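Local structure of genome packaging NTPase B204 (Sulfolobus turreted icosahedral virus 2, 4KFU) at residues I154-T159 / H187-D192; Q138-L143 / L165-K170; I6-G11 / P145-Q150. The protein probably hydrolyses ATP to drive the packaging of viral DNA into the capsid, as a P-loop ATPase of the FtsK-HerA superfamily. One frame throughout, in Å; residues are numbered along the deposited sequence.

All three contacts are largely buried, and they meet around one region of the mixed sheet. Contacts 1 and 3 share that sheet: strands 6-10 and 153-156 are neighbours in it, joined by backbone bonds such as Ile155 N to Val8 O. Contact 1 pairs two strands through main-chain hydrogen bonds, with side chains sorted onto both faces; contact 3 lays helix 145-150 over one face by apolar packing. Contact 2 lies beyond the strands, where a loop meets helix 162-171 through a tryptophan and a tyrosine. It joins contact 3 through Tyr148 OH and Val140 O, and contact 1 where Met156 SD packs on Ile168 CD1.

Contact 1 of 3, residues I154-T159 / H187-D192; sequences IIMFYT and HFLIYD
Phe188 sets its CB squarely over the centre of the Phe157 ring, 3.9 Å from the centroid, a CH-pi contact. The two side chains run side by side, their rings inclined at 40° in an oblique pair. Phe188 CG stands between its own backbone N and carbonyl carbon (chi1 54°), and the ring projects out from the sheet alongside Ile155 of the neighbouring strand, whose CG2 comes to 3.6 Å from Phe188 CD2. Further along the same face, Ile155 and Ile190 lie flank to flank through their CG1 atoms. These strands, 153-156 and 188-192, are antiparallel neighbours where the run of parallel strands in the P-loop ATPase ends and the antiparallel strands 188-192 and 197-201 extend the mixed sheet. Ile154 with Tyr191 and Met156 with Leu189 are the hydrogen-bonded pairs, each closed by two nearly straight bonds; Leu189 N to Met156 O measures 2.8 Å. Between them Ile155 CA approaches Leu189 O in a CA-H...O contact. On the other face Met156, bent at chi3 (-75°), brings CE against Leu189 CD2 at 3.5 Å, tighter than usual for two carbons, and helix 174-179 covers both through Ala176. Where the strands part, one water bridges Tyr158 N and His187 O, and Tyr158 itself touches a bound AMPPCP molecule.

Contact 2 of 3, residues Q138-L143 / L165-K170; sequences QRVYDL and LRWISK
This is an aromatic packing contact between a loop and a helix: the turn that follows strand 131-137 rests against helix 162-171, and Trp167 carries most of it. Tyr141 CA stands over the indole, 3.5 Å from the centroid of the six-membered ring and 4° off its normal. Tyr141 CB sits over the same face, 3.3 Å from Trp167 CE2. With chi1 at 54° the phenol is sent away from the helix, and its edge is turned toward the face of the five-membered ring of Trp167, the planes 67° apart. At the rim of the indole, near its plane, Leu143 O lies 3.2 Å from Trp167 CZ3. Val140 works nearer the root of the tryptophan, its CG1 at 3.6 Å from Trp167 CB and also reaching Ile168 CG1. The turn is braced from within: Arg139 N gives a 2.9 Å hydrogen bond to Asp142 OD2, met from above the carboxylate plane, while Arg139 NH1 bonds to Tyr141 OH and Arg139 CB covers part of one face of the phenol. Tyr111 and Tyr171 add edge-to-face partners for Trp167. At the start of the turn, Gln138 belongs to the AMPPCP pocket and its OE1 bonds to Lys17 NZ. Between the two segments the adhesion is therefore probably mostly dispersive, with a weak electrostatic share: C-H groups of Tyr141 lie over the indole's electron-rich face, and Leu143 O sits at its C-H rim, probably the more positive part.

Contact 3 of 3, residues I6-G11 / P145-Q150; sequences IVVLVG and PIVYKQ
Strand 6-10 leads directly into the P-loop of this ATPase, and here one of its faces is covered by helix 145-150. The valines and isoleucine at alternate positions, Ile6, Val8 and Val10, all point toward the helix, whose axis lies 8.8 Å from that of the strand and at 127° to it in direction. Val8 is shared between two helix residues. Its CG2 meets Val147 CG1 at 3.6 Å, the two side chains crossing at a slant, while its CG1 comes 3.7 Å from Tyr148 CE1. The tyrosine leaves the helix with CG anti to its carbonyl carbon (chi1 -53°), carrying the phenol toward the strand so that it runs across Val8 and Val10 at about right angles. Val10 CG2 lies at the edge of the ring near its plane, 4.0 Å from Tyr148 CE1. The phenol oxygen has a polar partner in this apolar layer: Tyr148 OH is hydrogen-bonded to Val140 O in the preceding loop, which probably helps hold the ring in place beside the valines. Toward the other end of the strand, Ile6 CD1 packs on the backbone at Gln150 O, 3.7 Å away, and the Gln150 side chain turns off to bond through NE2 to Leu123 O. On the reverse of the strand, Val7 and Leu9 pack on helix 17-31. A parallel strand between helical layers, running into Gly11 and on to Lys17 and Ser18 of the AMPPCP pocket, is typical of the alpha/beta P-loop NTPase fold and its Walker A motif.

Contact 1 of 3, residues I154-T159 / H187-D192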
loop_
_atom_site.group_PDB
_atom_site.type_symbol
_atom_site.label_atom_id
_atom_site.label_comp_id
_atom_site.label_asym_id
_atom_site.label_seq_id
_atom_site.Cartn_x
_atom_site.Cartn_y
_atom_site.Cartn_z
ATOM N N ILE A 154 -8.805 -0.256 -5.046
ATOM C CA ILE A 154 -8.689 0.922 -4.191
ATOM C C ILE A 154 -9.680 0.784 -3.044
ATOM O O ILE A 154 -10.886 0.609 -3.266
ATOM C CB ILE A 154 -8.933 2.234 -4.960
ATOM C CG1 ILE A 154 -8.009 2.319 -6.181
ATOM C CG2 ILE A 154 -8.705 3.428 -4.066
ATOM C CD1 ILE A 154 -8.373 3.467 -7.145
ATOM N N ILE A 155 -9.163 0.847 -1.820
ATOM C CA ILE A 155 -9.991 0.699 -0.631
ATOM C C ILE A 155 -10.096 2.045 0.078
ATOM O O ILE A 155 -9.085 2.722 0.284
ATOM C CB ILE A 155 -9.425 -0.388 0.316
ATOM C CG1 ILE A 155 -9.533 -1.767 -0.350
ATOM C CG2 ILE A 155 -10.145 -0.364 1.660
ATOM C CD1 ILE A 155 -9.020 -2.912 0.481
ATOM N N MET A 156 -11.319 2.450 0.424
ATOM C CA MET A 156 -11.530 3.758 1.042
ATOM C C MET A 156 -12.404 3.686 2.287
ATOM O O MET A 156 -13.420 2.976 2.302
ATOM C CB MET A 156 -12.156 4.722 0.021
ATOM C CG MET A 156 -11.196 5.124 -1.090
ATOM S SD MET A 156 -12.020 5.868 -2.511
ATOM C CE MET A 156 -12.736 4.447 -3.268
ATOM N N PHE A 157 -12.001 4.413 3.331
ATOM C CA PHE A 157 -12.832 4.565 4.539
ATOM C C PHE A 157 -13.573 5.899 4.460
ATOM O O PHE A 157 -13.392 6.655 3.510
ATOM C CB PHE A 157 -11.978 4.502 5.811
ATOM C CG PHE A 157 -11.369 3.141 6.064
ATOM C CD1 PHE A 157 -11.917 2.280 7.006
ATOM C CD2 PHE A 157 -10.264 2.710 5.338
ATOM C CE1 PHE A 157 -11.361 1.007 7.243
ATOM C CE2 PHE A 157 -9.694 1.432 5.572
ATOM C CZ PHE A 157 -10.256 0.585 6.519
ATOM N N TYR A 158 -14.378 6.193 5.473
ATOM C CA TYR A 158 -15.243 7.367 5.474
ATOM C C TYR A 158 -14.540 8.683 5.137
ATOM O O TYR A 158 -13.482 8.990 5.689
ATOM C CB TYR A 158 -15.944 7.511 6.842
ATOM C CG TYR A 158 -16.518 8.895 7.057
ATOM C CD1 TYR A 158 -17.775 9.234 6.548
ATOM C CD2 TYR A 158 -15.808 9.870 7.756
ATOM C CE1 TYR A 158 -18.304 10.515 6.721
ATOM C CE2 TYR A 158 -16.334 11.160 7.941
ATOM C CZ TYR A 158 -17.577 11.469 7.423
ATOM O OH TYR A 158 -18.091 12.744 7.594
ATOM N N THR A 159 -15.144 9.464 4.246
ATOM C CA THR A 159 -14.817 10.881 4.153
ATOM C C THR A 159 -15.945 11.698 3.535
ATOM O O THR A 159 -16.700 11.194 2.705
ATOM C CB THR A 159 -13.510 11.131 3.359
ATOM O OG1 THR A 159 -13.189 12.524 3.434
ATOM C CG2 THR A 159 -13.674 10.722 1.897
ATOM N N HIS A 187 -16.024 0.420 8.563
ATOM C CA HIS A 187 -16.570 -0.056 7.293
ATOM C C HIS A 187 -15.706 0.510 6.177
ATOM O O HIS A 187 -15.149 1.599 6.310
ATOM C CB HIS A 187 -18.019 0.417 7.095
ATOM C CG HIS A 187 -19.007 -0.241 8.009
ATOM N ND1 HIS A 187 -18.933 -0.142 9.382
ATOM C CD2 HIS A 187 -20.091 -1.003 7.743
ATOM C CE1 HIS A 187 -19.931 -0.819 9.925
ATOM N NE2 HIS A 187 -20.652 -1.350 8.940
ATOM N N PHE A 188 -15.580 -0.217 5.076
ATOM C CA PHE A 188 -14.816 0.303 3.941
ATOM C C PHE A 188 -15.411 -0.049 2.582
ATOM O O PHE A 188 -16.118 -1.047 2.423
ATOM C CB PHE A 188 -13.338 -0.119 4.016
ATOM C CG PHE A 188 -13.118 -1.608 4.153
ATOM C CD1 PHE A 188 -13.200 -2.235 5.393
ATOM C CD2 PHE A 188 -12.777 -2.376 3.042
ATOM C CE1 PHE A 188 -12.978 -3.614 5.515
ATOM C CE2 PHE A 188 -12.546 -3.748 3.157
ATOM C CZ PHE A 188 -12.641 -4.371 4.391
ATOM N N LEU A 189 -15.095 0.786 1.603
ATOM C CA LEU A 189 -15.509 0.566 0.226
ATOM C C LEU A 189 -14.344 -0.019 -0.582
ATOM O O LEU A 189 -13.209 0.438 -0.484
ATOM C CB LEU A 189 -15.964 1.907 -0.371
ATOM C CG LEU A 189 -16.481 2.033 -1.792
ATOM C CD1 LEU A 189 -17.434 3.207 -1.840
ATOM C CD2 LEU A 189 -15.356 2.251 -2.787
ATOM N N ILE A 190 -14.634 -1.036 -1.377
ATOM C CA ILE A 190 -13.630 -1.645 -2.232
ATOM C C ILE A 190 -14.009 -1.401 -3.682
ATOM O O ILE A 190 -15.022 -1.919 -4.149
ATOM C CB ILE A 190 -13.569 -3.162 -2.013
ATOM C CG1 ILE A 190 -13.279 -3.479 -0.545
ATOM C CG2 ILE A 190 -12.534 -3.793 -2.937
ATOM C CD1 ILE A 190 -13.536 -4.934 -0.183
ATOM N N TYR A 191 -13.201 -0.604 -4.379
ATOM C CA TYR A 191 -13.382 -0.357 -5.803
ATOM C C TYR A 191 -12.405 -1.188 -6.612
ATOM O O TYR A 191 -11.184 -1.083 -6.435
ATOM C CB TYR A 191 -13.169 1.123 -6.132
ATOM C CG TYR A 191 -13.391 1.468 -7.588
ATOM C CD1 TYR A 191 -14.663 1.417 -8.153
ATOM C CD2 TYR A 191 -12.335 1.857 -8.393
ATOM C CE1 TYR A 191 -14.867 1.740 -9.499
ATOM C CE2 TYR A 191 -12.525 2.180 -9.729
ATOM C CZ TYR A 191 -13.794 2.121 -10.275
ATOM O OH TYR A 191 -13.980 2.444 -11.604
ATOM N N ASP A 192 -12.954 -2.012 -7.498
ATOM C CA ASP A 192 -12.159 -2.769 -8.447
ATOM C C ASP A 192 -11.956 -1.890 -9.666
ATOM O O ASP A 192 -12.902 -1.576 -10.386
ATOM C CB ASP A 192 -12.868 -4.073 -8.810
ATOM C CG ASP A 192 -11.992 -5.013 -9.619
ATOM O OD1 ASP A 192 -11.318 -4.556 -10.575
ATOM O OD2 ASP A 192 -11.984 -6.217 -9.290
HETATM O O HOH W 1 -15.221 4.095 7.420
#

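Contact 2 of 3, residues Q138-L143 / L165-K170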
loop_
_atom_site.group_PDB
_atom_site.type_symbol
_atom_site.label_atom_id
_atom_site.label_comp_id
_atom_site.label_asym_id
_atom_site.label_seq_id
_atom_site.Cartn_x
_atom_site.Cartn_y
_atom_site.Cartn_z
ATOM N N GLN A 138 -3.348 8.735 4.049
ATOM C CA GLN A 138 -4.401 9.292 4.907
ATOM C C GLN A 138 -5.484 10.043 4.127
ATOM O O GLN A 138 -6.657 9.888 4.410
ATOM C CB GLN A 138 -3.799 10.200 5.984
ATOM C CG GLN A 138 -2.612 9.561 6.726
ATOM C CD GLN A 138 -2.745 9.589 8.242
ATOM O OE1 GLN A 138 -2.757 8.534 8.899
ATOM N NE2 GLN A 138 -2.816 10.793 8.810
ATOM N N ARG A 139 -5.078 10.865 3.166
ATOM C CA ARG A 139 -6.025 11.607 2.322
ATOM C C ARG A 139 -5.806 11.205 0.868
ATOM O O ARG A 139 -4.669 10.938 0.470
ATOM C CB ARG A 139 -5.834 13.129 2.469
ATOM C CG ARG A 139 -5.843 13.661 3.922
ATOM C CD ARG A 139 -7.217 14.127 4.375
ATOM N NE ARG A 139 -7.218 14.582 5.773
ATOM C CZ ARG A 139 -7.582 15.799 6.187
ATOM N NH1 ARG A 139 -7.984 16.721 5.318
ATOM N NH2 ARG A 139 -7.551 16.093 7.485
ATOM N N VAL A 140 -6.873 11.154 0.066
ATOM C CA VAL A 140 -6.725 10.714 -1.335
ATOM C C VAL A 140 -5.748 11.613 -2.084
ATOM O O VAL A 140 -4.935 11.134 -2.894
ATOM C CB VAL A 140 -8.102 10.661 -2.077
ATOM C CG1 VAL A 140 -8.749 12.015 -2.084
ATOM C CG2 VAL A 140 -7.941 10.189 -3.504
ATOM N N TYR A 141 -5.786 12.907 -1.778
ATOM C CA TYR A 141 -4.954 13.874 -2.491
ATOM C C TYR A 141 -3.478 13.916 -2.044
ATOM O O TYR A 141 -2.699 14.732 -2.553
ATOM C CB TYR A 141 -5.604 15.269 -2.456
ATOM C CG TYR A 141 -5.947 15.780 -1.063
ATOM C CD1 TYR A 141 -4.943 16.114 -0.156
ATOM C CD2 TYR A 141 -7.275 15.966 -0.671
ATOM C CE1 TYR A 141 -5.245 16.593 1.109
ATOM C CE2 TYR A 141 -7.585 16.449 0.587
ATOM C CZ TYR A 141 -6.564 16.762 1.472
ATOM O OH TYR A 141 -6.858 17.246 2.726
ATOM N N ASP A 142 -3.091 13.025 -1.127
ATOM C CA ASP A 142 -1.695 12.922 -0.691
ATOM C C ASP A 142 -0.832 12.320 -1.788
ATOM O O ASP A 142 0.369 12.549 -1.815
ATOM C CB ASP A 142 -1.544 12.009 0.536
ATOM C CG ASP A 142 -2.144 12.594 1.807
ATOM O OD1 ASP A 142 -2.420 13.808 1.864
ATOM O OD2 ASP A 142 -2.332 11.800 2.750
ATOM N N LEU A 143 -1.433 11.531 -2.678
ATOM C CA LEU A 143 -0.634 10.779 -3.659
ATOM C C LEU A 143 -0.795 11.252 -5.102
ATOM O O LEU A 143 -1.814 11.850 -5.453
ATOM C CB LEU A 143 -1.005 9.295 -3.596
ATOM C CG LEU A 143 -1.015 8.631 -2.221
ATOM C CD1 LEU A 143 -1.415 7.167 -2.344
ATOM C CD2 LEU A 143 0.347 8.776 -1.530
ATOM N N LEU A 165 -13.533 14.248 -2.084
ATOM C CA LEU A 165 -14.636 13.752 -2.905
ATOM C C LEU A 165 -14.416 14.087 -4.384
ATOM O O LEU A 165 -14.740 13.294 -5.268
ATOM C CB LEU A 165 -15.969 14.337 -2.407
ATOM C CG LEU A 165 -16.358 13.935 -0.983
ATOM C CD1 LEU A 165 -17.681 14.580 -0.543
ATOM C CD2 LEU A 165 -16.424 12.410 -0.893
ATOM N N ARG A 166 -13.858 15.260 -4.646
ATOM C CA ARG A 166 -13.580 15.691 -6.020
ATOM C C ARG A 166 -12.487 14.838 -6.659
ATOM O O ARG A 166 -12.553 14.512 -7.850
ATOM C CB ARG A 166 -13.163 17.164 -6.040
ATOM C CG ARG A 166 -12.904 17.707 -7.432
ATOM C CD ARG A 166 -12.422 19.164 -7.408
ATOM N NE ARG A 166 -11.207 19.344 -6.609
ATOM C CZ ARG A 166 -9.977 19.079 -7.044
ATOM N NH1 ARG A 166 -9.789 18.607 -8.273
ATOM N NH2 ARG A 166 -8.933 19.280 -6.251
ATOM N N TRP A 167 -11.466 14.502 -5.876
ATOM C CA TRP A 167 -10.381 13.646 -6.357
ATOM C C TRP A 167 -10.910 12.255 -6.643
ATOM O O TRP A 167 -10.569 11.635 -7.654
ATOM C CB TRP A 167 -9.290 13.538 -5.286
ATOM C CG TRP A 167 -8.201 14.507 -5.437
ATOM C CD1 TRP A 167 -8.289 15.865 -5.359
ATOM C CD2 TRP A 167 -6.822 14.207 -5.691
ATOM N NE1 TRP A 167 -7.049 16.427 -5.544
ATOM C CE2 TRP A 167 -6.131 15.425 -5.750
ATOM C CE3 TRP A 167 -6.109 13.012 -5.855
ATOM C CZ2 TRP A 167 -4.754 15.500 -5.978
ATOM C CZ3 TRP A 167 -4.750 13.083 -6.087
ATOM C CH2 TRP A 167 -4.085 14.318 -6.144
ATOM N N ILE A 168 -11.710 11.743 -5.719
ATOM C CA ILE A 168 -12.285 10.424 -5.888
ATOM C C ILE A 168 -13.126 10.385 -7.173
ATOM O O ILE A 168 -12.996 9.458 -7.979
ATOM C CB ILE A 168 -13.129 10.022 -4.645
ATOM C CG1 ILE A 168 -12.218 9.869 -3.411
ATOM C CG2 ILE A 168 -13.871 8.718 -4.886
ATOM C CD1 ILE A 168 -13.007 9.650 -2.100
ATOM N N SER A 169 -13.964 11.399 -7.373
ATOM C CA SER A 169 -14.816 11.459 -8.562
ATOM C C SER A 169 -13.977 11.480 -9.831
ATOM O O SER A 169 -14.294 10.810 -10.816
ATOM C CB SER A 169 -15.679 12.725 -8.538
ATOM O OG SER A 169 -16.527 12.736 -7.413
ATOM N N LYS A 170 -12.905 12.255 -9.802
ATOM C CA LYS A 170 -12.107 12.513 -11.001
ATOM C C LYS A 170 -11.151 11.374 -11.372
ATOM O O LYS A 170 -10.908 11.124 -12.567
ATOM C CB LYS A 170 -11.349 13.844 -10.826
ATOM C CG LYS A 170 -10.468 14.285 -12.010
ATOM C CD LYS A 170 -9.972 15.717 -11.782
ATOM C CE LYS A 170 -8.915 16.156 -12.811
ATOM N NZ LYS A 170 -9.476 16.285 -14.189
#

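Contact 3 of 3, residues I6-G11 / P145-Q150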
loop_
_atom_site.group_PDB
_atom_site.type_symbol
_atom_site.label_atom_id
_atom_site.label_comp_id
_atom_site.label_asym_id
_atom_site.label_seq_id
_atom_site.Cartn_x
_atom_site.Cartn_y
_atom_site.Cartn_z
ATOM N N ILE A 6 -1.850 -4.171 -7.548
ATOM C CA ILE A 6 -1.557 -2.940 -6.838
ATOM C C ILE A 6 -2.821 -2.601 -6.041
ATOM O O ILE A 6 -3.915 -2.452 -6.609
ATOM C CB ILE A 6 -1.201 -1.791 -7.786
ATOM C CG1 ILE A 6 0.143 -2.092 -8.481
ATOM C CG2 ILE A 6 -1.095 -0.493 -7.008
ATOM C CD1 ILE A 6 0.493 -1.171 -9.649
ATOM N N VAL A 7 -2.676 -2.535 -4.722
ATOM C CA VAL A 7 -3.792 -2.220 -3.835
ATOM C C VAL A 7 -3.479 -0.925 -3.111
ATOM O O VAL A 7 -2.375 -0.740 -2.577
ATOM C CB VAL A 7 -4.035 -3.332 -2.802
ATOM C CG1 VAL A 7 -5.168 -2.953 -1.863
ATOM C CG2 VAL A 7 -4.343 -4.637 -3.498
ATOM N N VAL A 8 -4.450 -0.017 -3.100
ATOM C CA VAL A 8 -4.260 1.270 -2.453
ATOM C C VAL A 8 -5.300 1.447 -1.359
ATOM O O VAL A 8 -6.511 1.311 -1.605
ATOM C CB VAL A 8 -4.342 2.422 -3.468
ATOM C CG1 VAL A 8 -4.112 3.763 -2.774
ATOM C CG2 VAL A 8 -3.299 2.207 -4.588
ATOM N N LEU A 9 -4.829 1.715 -0.144
ATOM C CA LEU A 9 -5.736 1.956 0.972
ATOM C C LEU A 9 -5.715 3.430 1.360
ATOM O O LEU A 9 -4.647 4.014 1.588
ATOM C CB LEU A 9 -5.336 1.126 2.185
ATOM C CG LEU A 9 -4.912 -0.321 1.973
ATOM C CD1 LEU A 9 -4.508 -0.898 3.322
ATOM C CD2 LEU A 9 -6.040 -1.128 1.357
ATOM N N VAL A 10 -6.898 4.028 1.451
ATOM C CA VAL A 10 -7.018 5.434 1.820
ATOM C C VAL A 10 -7.924 5.567 3.029
ATOM O O VAL A 10 -9.061 5.082 3.019
ATOM C CB VAL A 10 -7.618 6.270 0.694
ATOM C CG1 VAL A 10 -7.629 7.751 1.100
ATOM C CG2 VAL A 10 -6.826 6.051 -0.609
ATOM N N GLY A 11 -7.435 6.230 4.068
ATOM C CA GLY A 11 -8.250 6.394 5.258
ATOM C C GLY A 11 -7.638 7.336 6.267
ATOM O O GLY A 11 -6.417 7.332 6.455
ATOM N N PRO A 145 -1.958 11.221 -8.691
ATOM C CA PRO A 145 -3.175 10.642 -9.274
ATOM C C PRO A 145 -2.900 9.386 -10.098
ATOM O O PRO A 145 -3.769 8.518 -10.147
ATOM C CB PRO A 145 -3.695 11.765 -10.174
ATOM C CG PRO A 145 -3.200 13.011 -9.528
ATOM C CD PRO A 145 -1.850 12.667 -8.958
ATOM N N ILE A 146 -1.715 9.260 -10.700
ATOM C CA ILE A 146 -1.423 8.044 -11.469
ATOM C C ILE A 146 -1.421 6.768 -10.632
ATOM O O ILE A 146 -1.688 5.681 -11.155
ATOM C CB ILE A 146 -0.141 8.142 -12.326
ATOM C CG1 ILE A 146 1.082 8.498 -11.462
ATOM C CG2 ILE A 146 -0.345 9.152 -13.442
ATOM C CD1 ILE A 146 2.396 8.296 -12.191
ATOM N N VAL A 147 -1.131 6.888 -9.339
ATOM C CA VAL A 147 -1.313 5.745 -8.434
ATOM C C VAL A 147 -2.726 5.169 -8.511
ATOM O O VAL A 147 -2.912 3.945 -8.556
ATOM C CB VAL A 147 -0.991 6.105 -6.957
ATOM C CG1 VAL A 147 -1.400 4.967 -6.020
ATOM C CG2 VAL A 147 0.487 6.419 -6.791
ATOM N N TYR A 148 -3.741 6.035 -8.537
ATOM C CA TYR A 148 -5.106 5.519 -8.597
ATOM C C TYR A 148 -5.462 4.987 -9.981
ATOM O O TYR A 148 -6.240 4.043 -10.092
ATOM C CB TYR A 148 -6.131 6.559 -8.114
ATOM C CG TYR A 148 -5.785 7.111 -6.756
ATOM C CD1 TYR A 148 -5.919 6.326 -5.622
ATOM C CD2 TYR A 148 -5.296 8.408 -6.605
ATOM C CE1 TYR A 148 -5.590 6.819 -4.358
ATOM C CE2 TYR A 148 -4.947 8.908 -5.341
ATOM C CZ TYR A 148 -5.112 8.096 -4.224
ATOM O OH TYR A 148 -4.793 8.574 -2.969
ATOM N N LYS A 149 -4.898 5.581 -11.029
ATOM C CA LYS A 149 -5.158 5.095 -12.379
ATOM C C LYS A 149 -4.507 3.727 -12.624
ATOM O O LYS A 149 -5.013 2.912 -13.405
ATOM C CB LYS A 149 -4.654 6.098 -13.413
ATOM C CG LYS A 149 -5.205 7.521 -13.252
ATOM C CD LYS A 149 -6.730 7.547 -13.201
ATOM C CE LYS A 149 -7.338 7.055 -14.492
ATOM N NZ LYS A 149 -8.519 7.883 -14.887
ATOM N N GLN A 150 -3.392 3.470 -11.948
ATOM C CA GLN A 150 -2.659 2.216 -12.138
ATOM C C GLN A 150 -3.046 1.109 -11.158
ATOM O O GLN A 150 -2.641 -0.052 -11.320
ATOM C CB GLN A 150 -1.148 2.469 -12.040
ATOM C CG GLN A 150 -0.589 3.307 -13.170
ATOM C CD GLN A 150 -0.914 2.730 -14.537
ATOM O OE1 GLN A 150 -1.586 3.369 -15.346
ATOM N NE2 GLN A 150 -0.439 1.514 -14.798
#